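Local structure of putative leucoanthocyanidin reductase 1 (Vitis vinifera, 3I52) at residues A[88-93]-A[118-123]; A[94-99]-A[138-143]. The protein probably catalyses the NADPH-dependent reduction of leucoanthocyanidins to flavan-3-ols such as catechin. All coordinates share one frame; numbering follows the deposited sequence.

Contact 1. Residues A[88-93]-A[118-123]; sequences VSTVGG and SEFGHD. With NAP (NADP nicotinamide-adenine-dinucleotide phosphate), chain B; KXN ((2R,3S)-2-(3,4-dihydroxyphenyl)-3,4-dihydro-2H-chromene-3,5,7-triol), chain C.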
loop_
_atom_site.group_PDB
_atom_site.type_symbol
_atom_site.label_atom_id
_atom_site.label_comp_id
_atom_site.label_asym_id
_atom_site.label_seq_id
_atom_site.Cartn_x
_atom_site.Cartn_y
_atom_site.Cartn_z
ATOM N N VAL A 88 7.019 3.833 -10.673
ATOM C CA VAL A 88 6.221 3.440 -9.512
ATOM C C VAL A 88 4.779 3.857 -9.757
ATOM O O VAL A 88 4.508 5.039 -9.907
ATOM C CB VAL A 88 6.742 4.157 -8.229
ATOM C CG1 VAL A 88 5.900 3.798 -7.011
ATOM C CG2 VAL A 88 8.211 3.792 -7.992
ATOM N N SER A 89 3.869 2.889 -9.805
ATOM C CA SER A 89 2.458 3.180 -9.963
ATOM C C SER A 89 1.685 3.067 -8.626
ATOM O O SER A 89 1.784 2.065 -7.924
ATOM C CB SER A 89 1.860 2.280 -11.046
ATOM O OG SER A 89 0.451 2.254 -10.977
ATOM N N THR A 90 0.933 4.125 -8.282
ATOM C CA THR A 90 0.081 4.138 -7.089
ATOM C C THR A 90 -1.361 4.525 -7.458
ATOM O O THR A 90 -2.036 5.278 -6.740
ATOM C CB THR A 90 0.650 5.097 -5.989
ATOM O OG1 THR A 90 0.709 6.425 -6.490
ATOM C CG2 THR A 90 2.085 4.681 -5.518
ATOM N N VAL A 91 -1.846 4.006 -8.584
ATOM C CA VAL A 91 -3.219 4.283 -8.993
ATOM C C VAL A 91 -4.183 3.471 -8.129
ATOM O O VAL A 91 -3.821 2.416 -7.587
ATOM C CB VAL A 91 -3.432 3.989 -10.499
ATOM C CG1 VAL A 91 -2.479 4.854 -11.336
ATOM C CG2 VAL A 91 -3.247 2.491 -10.812
ATOM N N GLY A 92 -5.412 3.955 -8.024
ATOM C CA GLY A 92 -6.386 3.384 -7.109
ATOM C C GLY A 92 -7.069 2.132 -7.618
ATOM O O GLY A 92 -6.931 1.737 -8.783
ATOM N N GLY A 93 -7.859 1.543 -6.735
ATOM C CA GLY A 93 -8.467 0.241 -6.984
ATOM C C GLY A 93 -9.378 0.164 -8.184
ATOM O O GLY A 93 -9.651 -0.922 -8.679
ATOM N N SER A 118 0.967 -0.878 -8.717
ATOM C CA SER A 118 0.110 -0.485 -7.601
ATOM C C SER A 118 -0.379 -1.677 -6.798
ATOM O O SER A 118 -1.434 -2.268 -7.054
ATOM C CB SER A 118 -1.055 0.369 -8.063
ATOM O OG SER A 118 -1.740 0.872 -6.947
ATOM N N GLU A 119 0.430 -2.005 -5.802
ATOM C CA GLU A 119 0.234 -3.130 -4.942
ATOM C C GLU A 119 -0.110 -2.588 -3.530
ATOM O O GLU A 119 -1.277 -2.384 -3.219
ATOM C CB GLU A 119 1.518 -3.983 -4.916
ATOM C CG GLU A 119 1.796 -4.799 -6.189
ATOM C CD GLU A 119 1.094 -6.130 -6.185
ATOM O OE1 GLU A 119 0.793 -6.634 -5.084
ATOM O OE2 GLU A 119 0.817 -6.662 -7.274
ATOM N N PHE A 120 0.904 -2.370 -2.702
ATOM C CA PHE A 120 0.820 -1.595 -1.469
ATOM C C PHE A 120 -0.195 -2.101 -0.492
ATOM O O PHE A 120 -0.816 -1.337 0.220
ATOM C CB PHE A 120 0.630 -0.098 -1.772
ATOM C CG PHE A 120 1.797 0.493 -2.482
ATOM C CD1 PHE A 120 1.774 0.671 -3.867
ATOM C CD2 PHE A 120 2.972 0.760 -1.783
ATOM C CE1 PHE A 120 2.882 1.162 -4.540
ATOM C CE2 PHE A 120 4.094 1.251 -2.440
ATOM C CZ PHE A 120 4.051 1.454 -3.836
ATOM N N GLY A 121 -0.323 -3.417 -0.431
ATOM C CA GLY A 121 -1.229 -4.027 0.515
ATOM C C GLY A 121 -0.778 -5.411 0.874
ATOM O O GLY A 121 0.319 -5.626 1.430
ATOM N N HIS A 122 -1.651 -6.357 0.601
ATOM C CA HIS A 122 -1.370 -7.747 0.905
ATOM C C HIS A 122 -0.718 -8.469 -0.265
ATOM O O HIS A 122 -0.701 -7.990 -1.415
ATOM C CB HIS A 122 -2.670 -8.461 1.291
ATOM C CG HIS A 122 -3.406 -7.797 2.411
ATOM N ND1 HIS A 122 -4.779 -7.747 2.468
ATOM C CD2 HIS A 122 -2.959 -7.124 3.497
ATOM C CE1 HIS A 122 -5.151 -7.084 3.551
ATOM N NE2 HIS A 122 -4.067 -6.708 4.205
ATOM N N ASP A 123 -0.223 -9.656 0.028
ATOM C CA ASP A 123 0.279 -10.527 -1.007
ATOM C C ASP A 123 -0.917 -11.055 -1.783
ATOM O O ASP A 123 -1.597 -11.977 -1.325
ATOM C CB ASP A 123 1.129 -11.668 -0.413
ATOM C CG ASP A 123 1.837 -12.498 -1.509
ATOM O OD1 ASP A 123 1.249 -12.702 -2.599
ATOM O OD2 ASP A 123 2.996 -12.898 -1.318
HETATM P PA NAP B . -6.046 7.085 -4.619
HETATM O O1A NAP B . -7.382 6.865 -5.214
HETATM O O2A NAP B . -5.950 7.682 -3.251
HETATM O O5B NAP B . -5.066 7.786 -5.658
HETATM C C5B NAP B . -4.936 7.211 -6.926
HETATM C C4B NAP B . -4.025 8.139 -7.693
HETATM O O4B NAP B . -3.824 7.625 -8.998
HETATM C C3B NAP B . -4.658 9.520 -7.839
HETATM O O3B NAP B . -3.695 10.516 -7.599
HETATM C C2B NAP B . -5.113 9.528 -9.277
HETATM O O2B NAP B . -5.090 10.832 -9.768
HETATM C C1B NAP B . -4.123 8.598 -9.978
HETATM N N9A NAP B . -4.603 7.910 -11.193
HETATM C C8A NAP B . -5.667 7.052 -11.299
HETATM N N7A NAP B . -5.862 6.740 -12.615
HETATM C C5A NAP B . -4.870 7.330 -13.327
HETATM C C6A NAP B . -4.461 7.192 -14.652
HETATM N N6A NAP B . -5.096 6.339 -15.469
HETATM N N1A NAP B . -3.498 8.063 -15.131
HETATM C C2A NAP B . -2.649 8.686 -14.241
HETATM N N3A NAP B . -2.970 8.718 -12.889
HETATM C C4A NAP B . -4.096 8.096 -12.452
HETATM O O3 NAP B . -5.413 5.593 -4.543
HETATM P PN NAP B . -4.862 4.865 -3.228
HETATM O O1N NAP B . -6.007 4.593 -2.310
HETATM O O2N NAP B . -3.736 5.676 -2.714
HETATM O O5D NAP B . -4.391 3.410 -3.798
HETATM C C5D NAP B . -3.054 3.078 -4.157
HETATM C C4D NAP B . -2.785 1.585 -3.937
HETATM O O4D NAP B . -2.634 1.409 -2.537
HETATM C C3D NAP B . -3.932 0.686 -4.387
HETATM O O3D NAP B . -3.513 -0.410 -5.148
HETATM C C2D NAP B . -4.561 0.198 -3.101
HETATM O O2D NAP B . -5.107 -1.116 -3.227
HETATM C C1D NAP B . -3.467 0.376 -2.045
HETATM N N1N NAP B . -3.890 0.810 -0.688
HETATM C C2N NAP B . -3.516 0.107 0.444
HETATM C C3N NAP B . -3.817 0.594 1.734
HETATM C C7N NAP B . -3.378 -0.145 2.976
HETATM O O7N NAP B . -3.773 0.298 4.245
HETATM N N7N NAP B . -2.610 -1.229 2.881
HETATM C C4N NAP B . -4.652 1.721 1.861
HETATM C C5N NAP B . -4.900 2.517 0.735
HETATM C C6N NAP B . -4.643 1.975 -0.540
HETATM P P2B NAP B . -6.457 11.601 -10.181
HETATM O O1X NAP B . -6.933 12.096 -8.835
HETATM O O2X NAP B . -6.093 12.680 -11.157
HETATM O O3X NAP B . -7.457 10.675 -10.854
HETATM O O94 KXN C . -10.184 2.365 -4.780
HETATM C C94 KXN C . -9.699 1.623 -3.761
HETATM C C93 KXN C . -8.494 2.093 -3.048
HETATM O O93 KXN C . -7.913 3.263 -3.394
HETATM C C92 KXN C . -7.980 1.336 -2.006
HETATM C C95 KXN C . -10.279 0.416 -3.385
HETATM C C96 KXN C . -9.710 -0.315 -2.335
HETATM C C91 KXN C . -8.580 0.133 -1.636
HETATM C C2 KXN C . -8.000 -0.696 -0.533
HETATM O O1 KXN C . -6.815 -1.348 -1.025
HETATM C C3 KXN C . -7.584 0.074 0.738
HETATM O O3 KXN C . -8.669 0.863 1.257
HETATM C C4 KXN C . -7.048 -0.861 1.840
HETATM C C10 KXN C . -6.288 -2.060 1.275
HETATM C C9 KXN C . -6.194 -2.251 -0.203
HETATM C C8 KXN C . -5.517 -3.351 -0.714
HETATM C C5 KXN C . -5.620 -3.092 2.146
HETATM O O51 KXN C . -5.636 -2.997 3.513
HETATM C C6 KXN C . -4.958 -4.166 1.532
HETATM C C7 KXN C . -4.908 -4.288 0.133
HETATM O O71 KXN C . -4.278 -5.370 -0.418
#

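Contact 2. Residues A[94-99]-A[138-143]; sequences ESILDQ and REKRRV. With NAP (NADP nicotinamide-adenine-dinucleotide phosphate), chain B; KXN ((2R,3S)-2-(3,4-dihydroxyphenyl)-3,4-dihydro-2H-chromene-3,5,7-triol), chain C.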
loop_
_atom_site.group_PDB
_atom_site.type_symbol
_atom_site.label_atom_id
_atom_site.label_comp_id
_atom_site.label_asym_id
_atom_site.label_seq_id
_atom_site.Cartn_x
_atom_site.Cartn_y
_atom_site.Cartn_z
ATOM N N GLU A 94 -9.847 1.319 -8.635
ATOM C CA GLU A 94 -10.719 1.426 -9.800
ATOM C C GLU A 94 -9.926 1.684 -11.085
ATOM O O GLU A 94 -10.503 1.753 -12.167
ATOM C CB GLU A 94 -11.780 2.538 -9.591
ATOM C CG GLU A 94 -11.225 3.994 -9.351
ATOM C CD GLU A 94 -10.427 4.162 -8.021
ATOM O OE1 GLU A 94 -10.781 3.526 -7.003
ATOM O OE2 GLU A 94 -9.442 4.931 -7.992
ATOM N N SER A 95 -8.608 1.826 -10.969
ATOM C CA SER A 95 -7.762 2.088 -12.116
ATOM C C SER A 95 -6.641 1.057 -12.283
ATOM O O SER A 95 -5.650 1.332 -12.947
ATOM C CB SER A 95 -7.159 3.494 -11.968
ATOM O OG SER A 95 -8.171 4.436 -11.597
ATOM N N ILE A 96 -6.797 -0.123 -11.692
ATOM C CA ILE A 96 -5.733 -1.135 -11.687
ATOM C C ILE A 96 -5.434 -1.532 -13.137
ATOM O O ILE A 96 -4.265 -1.508 -13.563
ATOM C CB ILE A 96 -6.088 -2.386 -10.787
ATOM C CG1 ILE A 96 -6.285 -1.957 -9.319
ATOM C CG2 ILE A 96 -4.999 -3.542 -10.878
ATOM C CD1 ILE A 96 -5.013 -1.306 -8.655
ATOM N N LEU A 97 -6.472 -1.847 -13.905
ATOM C CA LEU A 97 -6.274 -2.270 -15.308
ATOM C C LEU A 97 -5.761 -1.180 -16.257
ATOM O O LEU A 97 -5.371 -1.494 -17.363
ATOM C CB LEU A 97 -7.527 -2.947 -15.868
ATOM C CG LEU A 97 -7.914 -4.285 -15.215
ATOM C CD1 LEU A 97 -8.940 -5.013 -16.098
ATOM C CD2 LEU A 97 -6.677 -5.177 -14.950
ATOM N N ASP A 98 -5.750 0.087 -15.830
ATOM C CA ASP A 98 -5.139 1.174 -16.613
ATOM C C ASP A 98 -3.631 0.973 -16.711
ATOM O O ASP A 98 -2.969 1.589 -17.557
ATOM C CB ASP A 98 -5.391 2.559 -15.978
ATOM C CG ASP A 98 -6.868 3.058 -16.091
ATOM O OD1 ASP A 98 -7.742 2.363 -16.655
ATOM O OD2 ASP A 98 -7.142 4.192 -15.609
ATOM N N GLN A 99 -3.080 0.137 -15.826
ATOM C CA GLN A 99 -1.652 -0.200 -15.860
ATOM C C GLN A 99 -1.261 -1.117 -17.029
ATOM O O GLN A 99 -0.084 -1.329 -17.254
ATOM C CB GLN A 99 -1.225 -0.877 -14.543
ATOM C CG GLN A 99 -1.375 0.029 -13.314
ATOM C CD GLN A 99 -0.953 -0.643 -12.039
ATOM O OE1 GLN A 99 0.043 -0.273 -11.448
ATOM N NE2 GLN A 99 -1.682 -1.665 -11.631
ATOM N N ARG A 138 -7.837 -10.210 -8.438
ATOM C CA ARG A 138 -7.761 -10.703 -9.827
ATOM C C ARG A 138 -7.092 -9.712 -10.762
ATOM O O ARG A 138 -6.185 -10.074 -11.526
ATOM C CB ARG A 138 -9.108 -11.114 -10.377
ATOM C CG ARG A 138 -9.492 -12.523 -9.936
ATOM C CD ARG A 138 -10.646 -13.087 -10.787
ATOM N NE ARG A 138 -11.824 -12.267 -10.583
ATOM C CZ ARG A 138 -12.745 -12.436 -9.643
ATOM N NH1 ARG A 138 -12.694 -13.451 -8.779
ATOM N NH2 ARG A 138 -13.747 -11.578 -9.594
ATOM N N GLU A 139 -7.509 -8.462 -10.688
ATOM C CA GLU A 139 -6.859 -7.402 -11.460
ATOM C C GLU A 139 -5.383 -7.192 -11.131
ATOM O O GLU A 139 -4.560 -7.027 -12.031
ATOM C CB GLU A 139 -7.666 -6.105 -11.343
ATOM C CG GLU A 139 -9.060 -6.217 -12.071
ATOM C CD GLU A 139 -9.940 -4.974 -11.963
ATOM O OE1 GLU A 139 -9.499 -3.985 -11.340
ATOM O OE2 GLU A 139 -11.089 -4.996 -12.493
ATOM N N LYS A 140 -5.031 -7.191 -9.860
ATOM C CA LYS A 140 -3.654 -7.027 -9.477
ATOM C C LYS A 140 -2.801 -8.226 -9.965
ATOM O O LYS A 140 -1.699 -8.039 -10.474
ATOM C CB LYS A 140 -3.551 -6.751 -7.979
ATOM C CG LYS A 140 -3.974 -5.286 -7.578
ATOM C CD LYS A 140 -3.824 -4.992 -6.080
ATOM C CE LYS A 140 -4.175 -3.535 -5.694
ATOM N NZ LYS A 140 -3.606 -3.236 -4.374
ATOM N N ARG A 141 -3.330 -9.440 -9.872
ATOM C CA ARG A 141 -2.630 -10.625 -10.369
ATOM C C ARG A 141 -2.476 -10.606 -11.883
ATOM O O ARG A 141 -1.502 -11.102 -12.429
ATOM C CB ARG A 141 -3.376 -11.882 -9.978
ATOM C CG ARG A 141 -3.453 -12.157 -8.452
ATOM C CD ARG A 141 -4.559 -13.139 -8.182
ATOM N NE ARG A 141 -4.898 -13.318 -6.775
ATOM C CZ ARG A 141 -5.905 -14.070 -6.331
ATOM N NH1 ARG A 141 -6.739 -14.689 -7.180
ATOM N NH2 ARG A 141 -6.095 -14.195 -5.020
ATOM N N ARG A 142 -3.477 -10.063 -12.562
ATOM C CA ARG A 142 -3.433 -9.909 -14.009
ATOM C C ARG A 142 -2.290 -8.953 -14.398
ATOM O O ARG A 142 -1.498 -9.265 -15.279
ATOM C CB ARG A 142 -4.830 -9.495 -14.477
ATOM C CG ARG A 142 -5.006 -8.646 -15.676
ATOM C CD ARG A 142 -4.522 -9.275 -16.855
ATOM N NE ARG A 142 -5.024 -8.703 -18.115
ATOM C CZ ARG A 142 -4.344 -8.796 -19.263
ATOM N NH1 ARG A 142 -3.124 -9.367 -19.266
ATOM N NH2 ARG A 142 -4.847 -8.312 -20.400
ATOM N N VAL A 143 -2.145 -7.831 -13.708
ATOM C CA VAL A 143 -1.022 -6.931 -13.968
ATOM C C VAL A 143 0.351 -7.630 -13.738
ATOM O O VAL A 143 1.261 -7.523 -14.573
ATOM C CB VAL A 143 -1.154 -5.677 -13.149
ATOM C CG1 VAL A 143 0.140 -4.793 -13.214
ATOM C CG2 VAL A 143 -2.414 -4.901 -13.623
HETATM P PA NAP B . -6.046 7.085 -4.619
HETATM O O1A NAP B . -7.382 6.865 -5.214
HETATM O O2A NAP B . -5.950 7.682 -3.251
HETATM O O5B NAP B . -5.066 7.786 -5.658
HETATM C C5B NAP B . -4.936 7.211 -6.926
HETATM C C4B NAP B . -4.025 8.139 -7.693
HETATM O O4B NAP B . -3.824 7.625 -8.998
HETATM C C3B NAP B . -4.658 9.520 -7.839
HETATM O O3B NAP B . -3.695 10.516 -7.599
HETATM C C2B NAP B . -5.113 9.528 -9.277
HETATM O O2B NAP B . -5.090 10.832 -9.768
HETATM C C1B NAP B . -4.123 8.598 -9.978
HETATM N N9A NAP B . -4.603 7.910 -11.193
HETATM C C8A NAP B . -5.667 7.052 -11.299
HETATM N N7A NAP B . -5.862 6.740 -12.615
HETATM C C5A NAP B . -4.870 7.330 -13.327
HETATM C C6A NAP B . -4.461 7.192 -14.652
HETATM N N6A NAP B . -5.096 6.339 -15.469
HETATM N N1A NAP B . -3.498 8.063 -15.131
HETATM C C2A NAP B . -2.649 8.686 -14.241
HETATM N N3A NAP B . -2.970 8.718 -12.889
HETATM C C4A NAP B . -4.096 8.096 -12.452
HETATM O O3 NAP B . -5.413 5.593 -4.543
HETATM P PN NAP B . -4.862 4.865 -3.228
HETATM O O1N NAP B . -6.007 4.593 -2.310
HETATM O O2N NAP B . -3.736 5.676 -2.714
HETATM O O5D NAP B . -4.391 3.410 -3.798
HETATM C C5D NAP B . -3.054 3.078 -4.157
HETATM C C4D NAP B . -2.785 1.585 -3.937
HETATM O O4D NAP B . -2.634 1.409 -2.537
HETATM C C3D NAP B . -3.932 0.686 -4.387
HETATM O O3D NAP B . -3.513 -0.410 -5.148
HETATM C C2D NAP B . -4.561 0.198 -3.101
HETATM O O2D NAP B . -5.107 -1.116 -3.227
HETATM C C1D NAP B . -3.467 0.376 -2.045
HETATM N N1N NAP B . -3.890 0.810 -0.688
HETATM C C2N NAP B . -3.516 0.107 0.444
HETATM C C3N NAP B . -3.817 0.594 1.734
HETATM C C7N NAP B . -3.378 -0.145 2.976
HETATM O O7N NAP B . -3.773 0.298 4.245
HETATM N N7N NAP B . -2.610 -1.229 2.881
HETATM C C4N NAP B . -4.652 1.721 1.861
HETATM C C5N NAP B . -4.900 2.517 0.735
HETATM C C6N NAP B . -4.643 1.975 -0.540
HETATM P P2B NAP B . -6.457 11.601 -10.181
HETATM O O1X NAP B . -6.933 12.096 -8.835
HETATM O O2X NAP B . -6.093 12.680 -11.157
HETATM O O3X NAP B . -7.457 10.675 -10.854
HETATM O O94 KXN C . -10.184 2.365 -4.780
HETATM C C94 KXN C . -9.699 1.623 -3.761
HETATM C C93 KXN C . -8.494 2.093 -3.048
HETATM O O93 KXN C . -7.913 3.263 -3.394
HETATM C C92 KXN C . -7.980 1.336 -2.006
HETATM C C95 KXN C . -10.279 0.416 -3.385
HETATM C C96 KXN C . -9.710 -0.315 -2.335
HETATM C C91 KXN C . -8.580 0.133 -1.636
HETATM C C2 KXN C . -8.000 -0.696 -0.533
HETATM O O1 KXN C . -6.815 -1.348 -1.025
HETATM C C3 KXN C . -7.584 0.074 0.738
HETATM O O3 KXN C . -8.669 0.863 1.257
HETATM C C4 KXN C . -7.048 -0.861 1.840
HETATM C C10 KXN C . -6.288 -2.060 1.275
HETATM C C9 KXN C . -6.194 -2.251 -0.203
HETATM C C8 KXN C . -5.517 -3.351 -0.714
HETATM C C5 KXN C . -5.620 -3.092 2.146
HETATM O O51 KXN C . -5.636 -2.997 3.513
HETATM C C6 KXN C . -4.958 -4.166 1.532
HETATM C C7 KXN C . -4.908 -4.288 0.133
HETATM O O71 KXN C . -4.278 -5.370 -0.418
#

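Contact 1. Residues A[88-93]-A[118-123]
Ser-118 and Val-91 make the polar link between 88-93 and 118-123. The hydroxyl OG of Ser-118 donates to Val-91 O at 2.7 Å, in the carbonyl plane, with a C=O...OG angle of 146°. The same OG accepts from O3D of the nicotinamide ribose. OG lies anti to the Ser-118 backbone N (chi1 -172°), which carries it between the carbonyl and that ribose.

The ring of Phe-120 carries the nonpolar packing. Val-88 CG1 lies at its edge, as does the carbonyl oxygen Ser-89 O. Thr-90 CG2 approaches Phe-120 CE1 obliquely at 3.7 Å. Ile-22 of helix 21-32 and Ile-201 of helix 198-208 also pack on this ring.

In this NADP-binding Rossmann fold, 88-93 carries the end of strand 86-89 and the turn beyond it, and 118-123 follows the neighbouring parallel strand 114-116.

Other bonds go to the ligands. Phe-120 O accepts from the carboxamide N7N of NADP at 3.2 Å. His-122 N donates to O71 of the bound flavanol at 3.0 Å, nearly straight at 170°. The His-122 imidazole presents one face to flavanol C6, which is offset toward the ring's rim, and its NE2 is bonded to Gln-282. An alanine here would keep the backbone bond but would probably leave that part of the flavanol without its flat cover. Gly-93 N makes a weak bond to flavanol O94.

Contact 2. Residues A[94-99]-A[138-143]
Ile-96, Leu-97 and Glu-139 bury the most surface in this contact, with Val-143 close behind. Ile-96 points toward helix 133-149 and uses both of its branches. CG2 is anti to the Ile-96 backbone N and rests on the helix backbone, 3.7 Å from Glu-139 C. The same methyl meets Val-143 CG2 at 4.0 Å. The other branch ends in CD1, which touches CE of Lys-140 at 3.8 Å.

Leu-97 crosses the Glu-139 side chain at about a right angle. Its CD2 lies 3.9 Å from Glu-139 CB and equally near CG. The extended Glu-139 chain thus offers its aliphatic part to leucine. CD2 also touches CG of Arg-142, at the exposed margin of the contact.

Gln-99 closes the other end. Its NE2 packs on the methyls of Val-143 and donates to Ile-96 O at 3.2 Å. The backbone N of Gln-99 donates to the same oxygen from the opposite face of its plane. Two bonds therefore grip Ile-96 O. The other end of the amide, OE1, is bonded to Ser-89 OG and to the backbone N of Ser-118, so the amide is held at both ends.

Both segments also reach the cofactor. Asp-98 OD2 accepts from the adenine amine N6A at 3.0 Å. The extended Lys-140 chain runs past Ile-96 to the nicotinamide ribose. There NZ donates to O2D at 2.8 Å and to O3D at 2.9 Å, and it also bonds Glu-119 O. A lysine on a helix gripping both ribose hydroxyls is characteristic of the cofactor site of short-chain dehydrogenases, the wider group to which this atypical Rossmann-fold reductase belongs.

How the contacts relate
The centres of contact 1 and contact 2 lie about 9 Å apart. Their segments alternate along the chain: 88-93, 94-99, 118-123, 138-143. The first two are continuous, running from strand 86-89 toward helix 99-109. The third follows strand 114-116, and the fourth lies on helix 133-149. Gln-99 and Lys-140 of contact 2 both reach back into contact 1. Contact 1 is buried near the centre of the chain, at the C-terminal ends of the parallel strands. Contact 2 is partly exposed and joins the following loop to the helix. Together they bring strand ends and helix 133-149 to NADP and the bound flavanol. Residues such as Thr-19 and Asn-160 help complete the cofactor site.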